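PDB 7A03: M32 carboxypeptidase from Chitinophagaceae bacterium, which probably removes residues one at a time from the C-terminal end of peptides, as a metal-dependent carboxypeptidase of the M32 family. Local coordinates for residues H155-L160 against E367-L372; S347-E352 against D401-L406; T357-I362 against L424-A429; M363-I368 against G417-Y422. All blocks are in the same frame, centred on the assembly; numbering follows the deposited sequence.

In the fold
Helix 358-374 is common to contacts 1, 3 and 4: contact 3 takes up its start, contact 4 its middle and contact 1 its later part. Contacts 3 and 4, with centres about 10 Å apart, also share helix 420-439. Contacts 4 and 1 have centres about 9 Å apart, and Glu-369 OE1 meets Gly-417 N at 2.9 Å. In contact 2, a junction of two loops, Arg-350 NH1 lies 3.0 Å from Tyr-358 OH of contact 3, and the same arginine packs on Phe-419 of contact 4. Ser-426 of contact 3 comes close to, but does not touch, an HExxH motif on helix 258-277, consistent with a gluzincin metal site, though no metal is bound to those histidines here.

Contact 1 (H155-L160 against E367-L372)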
loop_
_atom_site.group_PDB
_atom_site.type_symbol
_atom_site.label_atom_id
_atom_site.label_comp_id
_atom_site.label_asym_id
_atom_site.label_seq_id
_atom_site.Cartn_x
_atom_site.Cartn_y
_atom_site.Cartn_z
ATOM N N HIS A 155 7.786 18.286 14.824
ATOM C CA HIS A 155 6.904 17.323 15.470
ATOM C C HIS A 155 7.589 15.960 15.501
ATOM O O HIS A 155 8.076 15.493 14.457
ATOM C CB HIS A 155 5.567 17.230 14.721
ATOM C CG HIS A 155 4.473 16.589 15.518
ATOM N ND1 HIS A 155 4.503 15.263 15.891
ATOM C CD2 HIS A 155 3.320 17.094 16.018
ATOM C CE1 HIS A 155 3.418 14.976 16.585
ATOM N NE2 HIS A 155 2.681 16.068 16.675
ATOM N N PRO A 156 7.642 15.304 16.666
ATOM C CA PRO A 156 8.320 13.993 16.741
ATOM C C PRO A 156 7.750 12.951 15.806
ATOM O O PRO A 156 8.505 12.114 15.290
ATOM C CB PRO A 156 8.122 13.569 18.203
ATOM C CG PRO A 156 7.039 14.483 18.748
ATOM C CD PRO A 156 7.139 15.757 17.975
ATOM N N TYR A 157 6.434 12.970 15.582
ATOM C CA TYR A 157 5.812 12.022 14.665
ATOM C C TYR A 157 6.424 12.085 13.264
ATOM O O TYR A 157 6.406 11.078 12.551
ATOM C CB TYR A 157 4.302 12.294 14.656
ATOM C CG TYR A 157 3.432 11.316 13.905
ATOM C CD1 TYR A 157 3.597 9.942 14.033
ATOM C CD2 TYR A 157 2.423 11.780 13.080
ATOM C CE1 TYR A 157 2.774 9.066 13.347
ATOM C CE2 TYR A 157 1.613 10.913 12.387
ATOM C CZ TYR A 157 1.791 9.563 12.521
ATOM O OH TYR A 157 0.967 8.715 11.832
ATOM N N ASN A 158 7.015 13.223 12.882
ATOM C CA ASN A 158 7.668 13.330 11.580
ATOM C C ASN A 158 8.772 12.303 11.420
ATOM O O ASN A 158 9.066 11.882 10.295
ATOM C CB ASN A 158 8.268 14.718 11.401
ATOM C CG ASN A 158 7.213 15.769 11.155
ATOM O OD1 ASN A 158 6.069 15.438 10.826
ATOM N ND2 ASN A 158 7.582 17.035 11.307
ATOM N N ALA A 159 9.414 11.912 12.522
ATOM C CA ALA A 159 10.471 10.909 12.418
ATOM C C ALA A 159 9.905 9.575 11.957
ATOM O O ALA A 159 10.544 8.851 11.178
ATOM C CB ALA A 159 11.201 10.758 13.754
ATOM N N LEU A 160 8.692 9.243 12.408
ATOM C CA LEU A 160 8.096 7.967 12.041
ATOM C C LEU A 160 7.439 8.045 10.665
ATOM O O LEU A 160 7.599 7.129 9.849
ATOM C CB LEU A 160 7.107 7.530 13.126
ATOM C CG LEU A 160 7.702 7.516 14.548
ATOM C CD1 LEU A 160 6.690 6.983 15.550
ATOM C CD2 LEU A 160 8.945 6.654 14.572
ATOM N N GLU A 367 -4.666 11.006 13.090
ATOM C CA GLU A 367 -4.766 11.942 14.202
ATOM C C GLU A 367 -4.398 11.241 15.494
ATOM O O GLU A 367 -3.633 11.779 16.312
ATOM C CB GLU A 367 -6.151 12.588 14.291
ATOM C CG GLU A 367 -6.614 13.294 13.015
ATOM C CD GLU A 367 -5.806 14.536 12.652
ATOM O OE1 GLU A 367 -5.089 15.083 13.520
ATOM O OE2 GLU A 367 -5.900 14.973 11.482
ATOM N N ILE A 368 -4.834 9.987 15.634
ATOM C CA ILE A 368 -4.557 9.265 16.862
ATOM C C ILE A 368 -3.066 9.028 16.988
ATOM O O ILE A 368 -2.467 9.299 18.039
ATOM C CB ILE A 368 -5.375 7.964 16.912
ATOM C CG1 ILE A 368 -6.823 8.281 17.277
ATOM C CG2 ILE A 368 -4.750 6.964 17.886
ATOM C CD1 ILE A 368 -7.751 7.121 17.110
ATOM N N GLU A 369 -2.422 8.600 15.893
ATOM C CA GLU A 369 -0.995 8.342 16.000
ATOM C C GLU A 369 -0.267 9.621 16.338
ATOM O O GLU A 369 0.623 9.632 17.205
ATOM C CB GLU A 369 -0.440 7.721 14.723
ATOM C CG GLU A 369 -0.767 6.259 14.598
ATOM C CD GLU A 369 -0.172 5.634 13.375
ATOM O OE1 GLU A 369 0.665 6.289 12.720
ATOM O OE2 GLU A 369 -0.546 4.486 13.073
ATOM N N LYS A 370 -0.705 10.729 15.735
ATOM C CA LYS A 370 -0.008 11.985 15.945
ATOM C C LYS A 370 -0.108 12.394 17.402
ATOM O O LYS A 370 0.861 12.910 17.971
ATOM C CB LYS A 370 -0.594 13.053 15.018
ATOM C CG LYS A 370 0.082 14.413 15.118
ATOM C CD LYS A 370 -0.512 15.408 14.120
ATOM C CE LYS A 370 -2.030 15.389 14.156
ATOM N NZ LYS A 370 -2.621 16.574 13.478
ATOM N N GLY A 371 -1.248 12.093 18.036
ATOM C CA GLY A 371 -1.412 12.415 19.439
ATOM C C GLY A 371 -0.704 11.439 20.348
ATOM O O GLY A 371 -0.207 11.831 21.409
ATOM N N LEU A 372 -0.637 10.168 19.951
ATOM C CA LEU A 372 0.064 9.194 20.782
ATOM C C LEU A 372 1.546 9.516 20.836
ATOM O O LEU A 372 2.182 9.400 21.894
ATOM C CB LEU A 372 -0.154 7.781 20.246
ATOM C CG LEU A 372 -1.553 7.178 20.428
ATOM C CD1 LEU A 372 -1.644 5.845 19.702
ATOM C CD2 LEU A 372 -1.907 7.004 21.903
#
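Tyr-157 lays its ring over the backbone of helix 358-374 and donates its hydroxyl to Glu-369, with OH 2.6 Å from OE1. The carboxylate is met on its anti side, 28° out of its plane, and stands almost perpendicular to the phenol ring. One face of that ring receives Lys-370 CA, 4.1 Å from the centroid and 23° off the normal, a CH-pi contact; Glu-369 C sits over the centre of the same face. With CG anti to the backbone N (chi1 -173°), Tyr-157 reaches out of its own turn to this surface. In the conformer described, one of two modelled, His-155 adds a tentative touch, NE2 lying 3.5 Å from Lys-370 CG, and caps the turn into helix 157-164, ND1 accepting in the ring plane from Tyr-157 N at 3.0 Å; NE2 bonds to Asp-374 OD2. Further out, Glu-369 is gripped by Gly-417 N at OE1 and by Trp-411 NE1 at OE2, so the acceptor of the phenol is fixed. Lys-370 bends at chi3 to put NZ 2.9 Å from Glu-367 OE1 and also pairs with Asp-174. A phenylalanine at Tyr-157 would probably keep the face over Lys-370 CA but leave Glu-369 OE1 without one of its donors. The contact joins helix 157-164 to helix 358-374, while Val-170 on helix 170-192 packs against His-155, Tyr-157 and Lys-370.

Contact 2 (S347-E352 against D401-L406)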
loop_
_atom_site.group_PDB
_atom_site.type_symbol
_atom_site.label_atom_id
_atom_site.label_comp_id
_atom_site.label_asym_id
_atom_site.label_seq_id
_atom_site.Cartn_x
_atom_site.Cartn_y
_atom_site.Cartn_z
ATOM N N SER A 347 -18.796 3.000 7.138
ATOM C CA SER A 347 -18.747 1.670 7.725
ATOM C C SER A 347 -17.625 1.609 8.759
ATOM O O SER A 347 -16.853 2.556 8.933
ATOM C CB SER A 347 -18.658 0.601 6.636
ATOM O OG SER A 347 -17.464 0.737 5.888
ATOM N N LEU A 348 -17.536 0.471 9.443
ATOM C CA LEU A 348 -16.680 0.329 10.616
ATOM C C LEU A 348 -15.271 -0.160 10.298
ATOM O O LEU A 348 -14.329 0.205 11.013
ATOM C CB LEU A 348 -17.333 -0.635 11.610
ATOM C CG LEU A 348 -18.600 -0.088 12.276
ATOM C CD1 LEU A 348 -19.452 -1.209 12.841
ATOM C CD2 LEU A 348 -18.219 0.883 13.374
ATOM N N ILE A 349 -15.103 -0.963 9.248
ATOM C CA ILE A 349 -13.862 -1.684 8.980
ATOM C C ILE A 349 -13.150 -1.035 7.802
ATOM O O ILE A 349 -13.685 -1.005 6.683
ATOM C CB ILE A 349 -14.120 -3.172 8.705
ATOM C CG1 ILE A 349 -14.897 -3.799 9.867
ATOM C CG2 ILE A 349 -12.800 -3.898 8.433
ATOM C CD1 ILE A 349 -14.166 -3.732 11.206
ATOM N N ARG A 350 -11.923 -0.560 8.049
ATOM C CA ARG A 350 -11.137 0.117 7.019
ATOM C C ARG A 350 -10.947 -0.751 5.783
ATOM O O ARG A 350 -11.088 -0.268 4.651
ATOM C CB ARG A 350 -9.788 0.545 7.596
ATOM C CG ARG A 350 -8.801 1.121 6.579
ATOM C CD ARG A 350 -7.398 1.320 7.185
ATOM N NE ARG A 350 -6.818 0.056 7.651
ATOM C CZ ARG A 350 -6.205 -0.819 6.853
ATOM N NH1 ARG A 350 -6.074 -0.565 5.562
ATOM N NH2 ARG A 350 -5.721 -1.962 7.330
ATOM N N THR A 351 -10.620 -2.036 5.969
ATOM C CA THR A 351 -10.312 -2.878 4.817
ATOM C C THR A 351 -11.523 -3.160 3.938
ATOM O O THR A 351 -11.344 -3.621 2.807
ATOM C CB THR A 351 -9.646 -4.191 5.251
ATOM O OG1 THR A 351 -10.510 -4.878 6.171
ATOM C CG2 THR A 351 -8.292 -3.906 5.911
ATOM N N GLU A 352 -12.732 -2.861 4.409
ATOM C CA GLU A 352 -13.957 -3.049 3.639
ATOM C C GLU A 352 -14.524 -1.744 3.092
ATOM O O GLU A 352 -15.571 -1.763 2.437
ATOM C CB GLU A 352 -15.022 -3.727 4.506
ATOM C CG GLU A 352 -14.718 -5.174 4.874
ATOM C CD GLU A 352 -15.463 -5.620 6.118
ATOM O OE1 GLU A 352 -16.535 -5.048 6.417
ATOM O OE2 GLU A 352 -14.969 -6.534 6.808
ATOM N N ASP A 401 -14.906 -3.789 20.456
ATOM C CA ASP A 401 -13.530 -3.380 20.185
ATOM C C ASP A 401 -12.939 -4.034 18.937
ATOM O O ASP A 401 -12.111 -3.414 18.261
ATOM C CB ASP A 401 -12.658 -3.620 21.414
ATOM C CG ASP A 401 -12.893 -2.589 22.494
ATOM O OD1 ASP A 401 -13.381 -1.482 22.170
ATOM O OD2 ASP A 401 -12.595 -2.879 23.674
ATOM N N THR A 402 -13.326 -5.271 18.607
ATOM C CA THR A 402 -12.820 -5.857 17.366
ATOM C C THR A 402 -13.364 -5.132 16.138
ATOM O O THR A 402 -12.704 -5.108 15.095
ATOM C CB THR A 402 -13.083 -7.366 17.295
ATOM O OG1 THR A 402 -14.487 -7.624 17.382
ATOM C CG2 THR A 402 -12.365 -8.091 18.427
ATOM N N GLN A 403 -14.549 -4.526 16.243
ATOM C CA GLN A 403 -15.054 -3.649 15.193
ATOM C C GLN A 403 -14.511 -2.230 15.306
ATOM O O GLN A 403 -14.850 -1.384 14.469
ATOM C CB GLN A 403 -16.585 -3.627 15.210
ATOM C CG GLN A 403 -17.226 -4.955 14.844
ATOM C CD GLN A 403 -17.081 -5.277 13.370
ATOM O OE1 GLN A 403 -17.557 -4.534 12.510
ATOM N NE2 GLN A 403 -16.431 -6.390 13.070
ATOM N N GLY A 404 -13.691 -1.955 16.317
ATOM C CA GLY A 404 -13.141 -0.639 16.548
ATOM C C GLY A 404 -11.628 -0.636 16.591
ATOM O O GLY A 404 -10.979 -0.987 15.606
ATOM N N VAL A 405 -11.069 -0.289 17.755
ATOM C CA VAL A 405 -9.642 -0.010 17.896
ATOM C C VAL A 405 -8.759 -1.234 17.673
ATOM O O VAL A 405 -7.573 -1.089 17.356
ATOM C CB VAL A 405 -9.376 0.672 19.254
ATOM C CG1 VAL A 405 -9.617 -0.301 20.408
ATOM C CG2 VAL A 405 -7.973 1.234 19.307
ATOM N N LEU A 406 -9.295 -2.440 17.812
ATOM C CA LEU A 406 -8.490 -3.645 17.662
ATOM C C LEU A 406 -8.540 -4.240 16.254
ATOM O O LEU A 406 -8.088 -5.372 16.060
ATOM C CB LEU A 406 -8.914 -4.698 18.692
ATOM C CG LEU A 406 -8.700 -4.390 20.173
ATOM C CD1 LEU A 406 -9.257 -5.521 21.016
ATOM C CD2 LEU A 406 -7.216 -4.190 20.477
HETATM O O HOH W 1 -14.114 1.132 13.993
#
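Leu-348 and Gln-403 bring the two loops together, their CA atoms 6.3 Å apart. On one side the chain passes from loop into a 3-10 turn at 350-352; on the other it makes a type I beta turn from Asp-401 to Gly-404. Leu-348 O and Gln-403 O lie 3.8 Å apart and, both being acceptors, cannot bond to each other. A water resolves this by donating to both, at 3.1 Å to Leu-348 O and 2.7 Å to Gln-403 O. Beyond the backbone, the Gln-403 side chain folds at chi2 (-72°) and turns its amide toward Leu-348 and Ile-349. Its OE1 lies 3.7 Å from Ile-349 CD1 and 3.8 Å from Leu-348 CD1, so the oxygen rests against methyl groups in packing contact. Gln-403 runs at about a right angle to both aliphatic chains. About 170 Å² is buried, and none of the touching residues is fully buried, so this is a surface junction. Gln-407 strengthens it from the side: its NE2 bonds to Leu-348 O and Gly-404 O, its OE1 to Arg-350 N. The loop after helix 334-341 is thereby tied to the one after helix 382-394. Arg-350 leads inward to helix 358-374, and Val-405 and Leu-406 pack on Tyr-129 of helix 129-150.

Contact 3 (T357-I362 against L424-A429); sequences TYHFHI and LGSFYA
His-359 presents its imidazole to helix 420-439 in two ways at once: one face to Phe-427, an edge to Ser-426. Phe-427 CE1 stands 3.6 Å above the imidazole plane, over its centre, and CZ lies 3.7 Å from His-359 ND1. The imidazole and the benzyl group extend from their helices to meet between them. With centroids 4.7 Å apart and planes at 46°, the pair is oblique, neither a parallel stack nor a T-shape. Ser-426 OG approaches His-359 CE1 in the ring plane, 3.3 Å away. CG beside the backbone N (chi1 -52°) aims the imidazole across a backbone separation of 9.0 Å between His-359 CA and Ser-426 CA, so side chains alone make this contact. Phe-489 meets the rings of both His-359 and Phe-427 edge-to-face, extending the aromatic cluster.

A water sits 2.9 Å from His-359 NE2 and 2.7 Å from Ser-426 OG, while His-359 ND1 bonds to Ser-423 OG. Both imidazole nitrogens therefore have polar partners within an otherwise largely aromatic setting, which would restrain the rotation of the ring. Aromatic packing thus covers one imidazole face while the water and Ser-423 OG meet its two nitrogens, joining helices 358-374 and 420-439 through both packing and polar links.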
loop_
_atom_site.group_PDB
_atom_site.type_symbol
_atom_site.label_atom_id
_atom_site.label_comp_id
_atom_site.label_asym_id
_atom_site.label_seq_id
_atom_site.Cartn_x
_atom_site.Cartn_y
_atom_site.Cartn_z
ATOM N N THR A 357 -15.027 6.880 1.822
ATOM C CA THR A 357 -14.962 6.797 3.276
ATOM C C THR A 357 -13.631 6.238 3.766
ATOM O O THR A 357 -13.244 6.532 4.902
ATOM C CB THR A 357 -16.121 5.957 3.820
ATOM O OG1 THR A 357 -16.015 4.622 3.307
ATOM C CG2 THR A 357 -17.456 6.569 3.436
ATOM N N TYR A 358 -12.925 5.457 2.934
ATOM C CA TYR A 358 -11.620 4.913 3.320
ATOM C C TYR A 358 -10.732 5.977 3.958
ATOM O O TYR A 358 -10.057 5.726 4.969
ATOM C CB TYR A 358 -10.910 4.345 2.083
ATOM C CG TYR A 358 -9.658 3.544 2.399
ATOM C CD1 TYR A 358 -8.418 4.172 2.528
ATOM C CD2 TYR A 358 -9.719 2.170 2.567
ATOM C CE1 TYR A 358 -7.281 3.456 2.833
ATOM C CE2 TYR A 358 -8.587 1.436 2.862
ATOM C CZ TYR A 358 -7.372 2.084 2.987
ATOM O OH TYR A 358 -6.231 1.367 3.285
ATOM N N HIS A 359 -10.738 7.183 3.389
ATOM C CA HIS A 359 -9.791 8.196 3.825
ATOM C C HIS A 359 -10.135 8.774 5.188
ATOM O O HIS A 359 -9.228 9.204 5.908
ATOM C CB HIS A 359 -9.582 9.209 2.703
ATOM C CG HIS A 359 -9.239 8.531 1.416
ATOM N ND1 HIS A 359 -8.024 7.903 1.223
ATOM C CD2 HIS A 359 -9.975 8.281 0.307
ATOM C CE1 HIS A 359 -8.017 7.326 0.033
ATOM N NE2 HIS A 359 -9.185 7.545 -0.547
ATOM N N PHE A 360 -11.399 8.686 5.610
ATOM C CA PHE A 360 -11.686 9.034 6.997
ATOM C C PHE A 360 -11.059 8.029 7.954
ATOM O O PHE A 360 -10.463 8.423 8.970
ATOM C CB PHE A 360 -13.183 9.187 7.218
ATOM C CG PHE A 360 -13.746 10.428 6.587
ATOM C CD1 PHE A 360 -14.109 10.435 5.249
ATOM C CD2 PHE A 360 -13.841 11.603 7.310
ATOM C CE1 PHE A 360 -14.601 11.590 4.659
ATOM C CE2 PHE A 360 -14.328 12.750 6.727
ATOM C CZ PHE A 360 -14.704 12.742 5.406
ATOM N N HIS A 361 -11.135 6.736 7.613
ATOM C CA HIS A 361 -10.435 5.724 8.405
ATOM C C HIS A 361 -8.967 6.108 8.552
ATOM O O HIS A 361 -8.414 6.123 9.665
ATOM C CB HIS A 361 -10.560 4.351 7.735
ATOM C CG HIS A 361 -11.958 3.804 7.694
ATOM N ND1 HIS A 361 -12.494 3.020 8.701
ATOM C CD2 HIS A 361 -12.912 3.886 6.738
ATOM C CE1 HIS A 361 -13.728 2.675 8.378
ATOM N NE2 HIS A 361 -14.007 3.189 7.192
ATOM N N ILE A 362 -8.343 6.523 7.444
ATOM C CA ILE A 362 -6.921 6.827 7.536
ATOM C C ILE A 362 -6.732 8.074 8.371
ATOM O O ILE A 362 -5.832 8.145 9.226
ATOM C CB ILE A 362 -6.293 6.956 6.137
ATOM C CG1 ILE A 362 -6.409 5.644 5.362
ATOM C CG2 ILE A 362 -4.835 7.386 6.226
ATOM C CD1 ILE A 362 -5.557 4.508 5.929
ATOM N N LEU A 424 -2.080 8.468 0.663
ATOM C CA LEU A 424 -1.187 9.095 -0.297
ATOM C C LEU A 424 -1.239 8.335 -1.614
ATOM O O LEU A 424 -1.323 8.942 -2.692
ATOM C CB LEU A 424 0.239 9.139 0.258
ATOM C CG LEU A 424 0.507 10.059 1.458
ATOM C CD1 LEU A 424 1.961 9.940 1.932
ATOM C CD2 LEU A 424 0.183 11.491 1.094
ATOM N N GLY A 425 -1.276 7.000 -1.532
ATOM C CA GLY A 425 -1.334 6.212 -2.745
ATOM C C GLY A 425 -2.542 6.591 -3.570
ATOM O O GLY A 425 -2.429 6.897 -4.763
ATOM N N SER A 426 -3.708 6.659 -2.913
ATOM C CA SER A 426 -4.932 6.976 -3.645
ATOM C C SER A 426 -4.840 8.346 -4.294
ATOM O O SER A 426 -5.276 8.541 -5.446
ATOM C CB SER A 426 -6.116 6.922 -2.681
ATOM O OG SER A 426 -6.305 5.614 -2.164
ATOM N N PHE A 427 -4.253 9.312 -3.577
ATOM C CA PHE A 427 -4.259 10.668 -4.101
ATOM C C PHE A 427 -3.255 10.790 -5.235
ATOM O O PHE A 427 -3.549 11.413 -6.270
ATOM C CB PHE A 427 -4.041 11.687 -2.977
ATOM C CG PHE A 427 -5.020 11.542 -1.835
ATOM C CD1 PHE A 427 -6.267 10.962 -2.027
ATOM C CD2 PHE A 427 -4.681 11.969 -0.556
ATOM C CE1 PHE A 427 -7.164 10.806 -0.968
ATOM C CE2 PHE A 427 -5.579 11.819 0.506
ATOM C CZ PHE A 427 -6.817 11.237 0.299
ATOM N N TYR A 428 -2.115 10.087 -5.113
ATOM C CA TYR A 428 -1.184 10.061 -6.235
ATOM C C TYR A 428 -1.829 9.381 -7.428
ATOM O O TYR A 428 -1.669 9.833 -8.574
ATOM C CB TYR A 428 0.108 9.324 -5.877
ATOM C CG TYR A 428 1.122 10.074 -5.036
ATOM C CD1 TYR A 428 1.659 11.273 -5.462
ATOM C CD2 TYR A 428 1.562 9.547 -3.831
ATOM C CE1 TYR A 428 2.611 11.939 -4.693
ATOM C CE2 TYR A 428 2.496 10.203 -3.059
ATOM C CZ TYR A 428 3.017 11.388 -3.496
ATOM O OH TYR A 428 3.949 12.053 -2.726
ATOM N N ALA A 429 -2.624 8.330 -7.172
ATOM C CA ALA A 429 -3.222 7.622 -8.293
ATOM C C ALA A 429 -4.091 8.567 -9.104
ATOM O O ALA A 429 -3.980 8.622 -10.343
ATOM C CB ALA A 429 -4.011 6.409 -7.792
HETATM O O HOH W 2 -8.934 5.398 -2.540
#

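Contact 4 (M363-I368 against G417-Y422); sequences MIRYEI and GYFPTY
Tyr-366 and Pro-420 are the residues whose CA atoms come nearest, 6.5 Å apart, where helix 358-374 passes the start of helix 420-439. The main side-chain partners are Arg-365 and Phe-419. Arg-365 CD sits 3.4 Å from the centroid of the Phe-419 ring and only 4° off its normal, a well-centred CH-pi contact; CB and NE flank it on the same ring. An extended chain from CG to NE carries the guanidinium past the ring, at 81° to it, with Phe-419 CZ at its edge. CZ of Arg-365 is 5.3 Å from the centroid, so any cation-pi attraction is weak, and the aliphatic part does most of the packing. The guanidinium is paired with Asp-408, whose OD2 meets NE in a salt bridge, while NH1 bonds to His-361 O and Tyr-390 OH. A second arginine, Arg-350 from the loop before helix 358-374, packs on both Phe-419 and Arg-365. Replacing Phe-419 by an alanine is likely to strip the CD methylene of its aromatic cover and open a gap beside the arginine. Next along the helix, Tyr-366 CD1 touches Pro-420 CG at 4.0 Å, and the tyrosine hydroxyl bonds to Asp-174. The contact is flanked by helix 170-192, whose Phe-177 stacks on Tyr-366 and whose Leu-173 meets Pro-420, and by helix 382-394, whose Trp-386 packs on Arg-365.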
loop_
_atom_site.group_PDB
_atom_site.type_symbol
_atom_site.label_atom_id
_atom_site.label_comp_id
_atom_site.label_asym_id
_atom_site.label_seq_id
_atom_site.Cartn_x
_atom_site.Cartn_y
_atom_site.Cartn_z
ATOM N N MET A 363 -7.600 9.065 8.175
ATOM C CA MET A 363 -7.445 10.314 8.903
ATOM C C MET A 363 -7.527 10.067 10.400
ATOM O O MET A 363 -6.718 10.607 11.174
ATOM C CB MET A 363 -8.514 11.303 8.459
ATOM C CG MET A 363 -8.305 12.708 8.978
ATOM S SD MET A 363 -9.681 13.750 8.499
ATOM C CE MET A 363 -10.968 13.100 9.561
ATOM N N ILE A 364 -8.446 9.189 10.817
ATOM C CA ILE A 364 -8.608 8.945 12.243
ATOM C C ILE A 364 -7.336 8.327 12.797
ATOM O O ILE A 364 -6.792 8.795 13.810
ATOM C CB ILE A 364 -9.855 8.084 12.500
ATOM C CG1 ILE A 364 -11.109 8.923 12.242
ATOM C CG2 ILE A 364 -9.826 7.546 13.924
ATOM C CD1 ILE A 364 -12.347 8.101 12.007
ATOM N N ARG A 365 -6.776 7.352 12.070
ATOM C CA ARG A 365 -5.542 6.726 12.532
ATOM C C ARG A 365 -4.420 7.752 12.569
ATOM O O ARG A 365 -3.646 7.818 13.542
ATOM C CB ARG A 365 -5.201 5.523 11.646
ATOM C CG ARG A 365 -6.143 4.328 11.880
ATOM C CD ARG A 365 -6.250 3.441 10.637
ATOM N NE ARG A 365 -7.101 2.263 10.824
ATOM C CZ ARG A 365 -8.433 2.297 10.946
ATOM N NH1 ARG A 365 -9.084 3.449 10.915
ATOM N NH2 ARG A 365 -9.128 1.173 11.092
ATOM N N TYR A 366 -4.387 8.638 11.566
ATOM C CA TYR A 366 -3.343 9.648 11.550
ATOM C C TYR A 366 -3.451 10.531 12.786
ATOM O O TYR A 366 -2.471 10.707 13.531
ATOM C CB TYR A 366 -3.409 10.438 10.238
ATOM C CG TYR A 366 -2.613 11.703 10.224
ATOM C CD1 TYR A 366 -1.232 11.687 10.074
ATOM C CD2 TYR A 366 -3.249 12.932 10.349
ATOM C CE1 TYR A 366 -0.514 12.855 10.077
ATOM C CE2 TYR A 366 -2.524 14.120 10.340
ATOM C CZ TYR A 366 -1.152 14.060 10.200
ATOM O OH TYR A 366 -0.401 15.209 10.183
ATOM N N GLU A 367 -4.666 11.006 13.090
ATOM C CA GLU A 367 -4.766 11.942 14.202
ATOM C C GLU A 367 -4.398 11.241 15.494
ATOM O O GLU A 367 -3.633 11.779 16.312
ATOM C CB GLU A 367 -6.151 12.588 14.291
ATOM C CG GLU A 367 -6.614 13.294 13.015
ATOM C CD GLU A 367 -5.806 14.536 12.652
ATOM O OE1 GLU A 367 -5.089 15.083 13.520
ATOM O OE2 GLU A 367 -5.900 14.973 11.482
ATOM N N ILE A 368 -4.834 9.987 15.634
ATOM C CA ILE A 368 -4.557 9.265 16.862
ATOM C C ILE A 368 -3.066 9.028 16.988
ATOM O O ILE A 368 -2.467 9.299 18.039
ATOM C CB ILE A 368 -5.375 7.964 16.912
ATOM C CG1 ILE A 368 -6.823 8.281 17.277
ATOM C CG2 ILE A 368 -4.750 6.964 17.886
ATOM C CD1 ILE A 368 -7.751 7.121 17.110
ATOM N N GLY A 417 3.234 5.573 11.666
ATOM C CA GLY A 417 3.555 6.366 10.506
ATOM C C GLY A 417 3.259 5.683 9.187
ATOM O O GLY A 417 3.568 6.254 8.133
ATOM N N TYR A 418 2.655 4.491 9.213
ATOM C CA TYR A 418 2.387 3.676 8.034
ATOM C C TYR A 418 1.060 4.048 7.382
ATOM O O TYR A 418 0.977 4.209 6.159
ATOM C CB TYR A 418 2.362 2.197 8.453
ATOM C CG TYR A 418 2.386 1.182 7.326
ATOM C CD1 TYR A 418 1.286 0.984 6.504
ATOM C CD2 TYR A 418 3.508 0.390 7.114
ATOM C CE1 TYR A 418 1.312 0.042 5.483
ATOM C CE2 TYR A 418 3.544 -0.550 6.101
ATOM C CZ TYR A 418 2.453 -0.714 5.289
ATOM O OH TYR A 418 2.506 -1.651 4.283
ATOM N N PHE A 419 0.017 4.191 8.190
ATOM C CA PHE A 419 -1.319 4.376 7.636
ATOM C C PHE A 419 -1.435 5.501 6.602
ATOM O O PHE A 419 -2.136 5.296 5.588
ATOM C CB PHE A 419 -2.337 4.573 8.772
ATOM C CG PHE A 419 -2.757 3.300 9.455
ATOM C CD1 PHE A 419 -3.414 2.299 8.752
ATOM C CD2 PHE A 419 -2.534 3.125 10.816
ATOM C CE1 PHE A 419 -3.813 1.116 9.397
ATOM C CE2 PHE A 419 -2.935 1.962 11.460
ATOM C CZ PHE A 419 -3.578 0.957 10.751
ATOM N N PRO A 420 -0.817 6.681 6.776
ATOM C CA PRO A 420 -1.027 7.744 5.779
ATOM C C PRO A 420 -0.672 7.324 4.361
ATOM O O PRO A 420 -1.283 7.839 3.412
ATOM C CB PRO A 420 -0.132 8.888 6.280
ATOM C CG PRO A 420 -0.013 8.659 7.739
ATOM C CD PRO A 420 0.003 7.161 7.911
ATOM N N THR A 421 0.276 6.387 4.190
ATOM C CA THR A 421 0.684 6.000 2.843
ATOM C C THR A 421 -0.484 5.460 2.027
ATOM O O THR A 421 -0.521 5.670 0.809
ATOM C CB THR A 421 1.854 5.013 2.865
ATOM O OG1 THR A 421 1.451 3.786 3.485
ATOM C CG2 THR A 421 3.033 5.613 3.617
ATOM N N TYR A 422 -1.457 4.795 2.664
ATOM C CA TYR A 422 -2.599 4.303 1.892
ATOM C C TYR A 422 -3.311 5.458 1.196
ATOM O O TYR A 422 -3.553 5.417 -0.026
ATOM C CB TYR A 422 -3.590 3.541 2.778
ATOM C CG TYR A 422 -3.088 2.261 3.400
ATOM C CD1 TYR A 422 -3.044 1.074 2.675
ATOM C CD2 TYR A 422 -2.699 2.235 4.731
ATOM C CE1 TYR A 422 -2.612 -0.094 3.257
ATOM C CE2 TYR A 422 -2.253 1.072 5.322
ATOM C CZ TYR A 422 -2.212 -0.090 4.579
ATOM O OH TYR A 422 -1.776 -1.258 5.181
#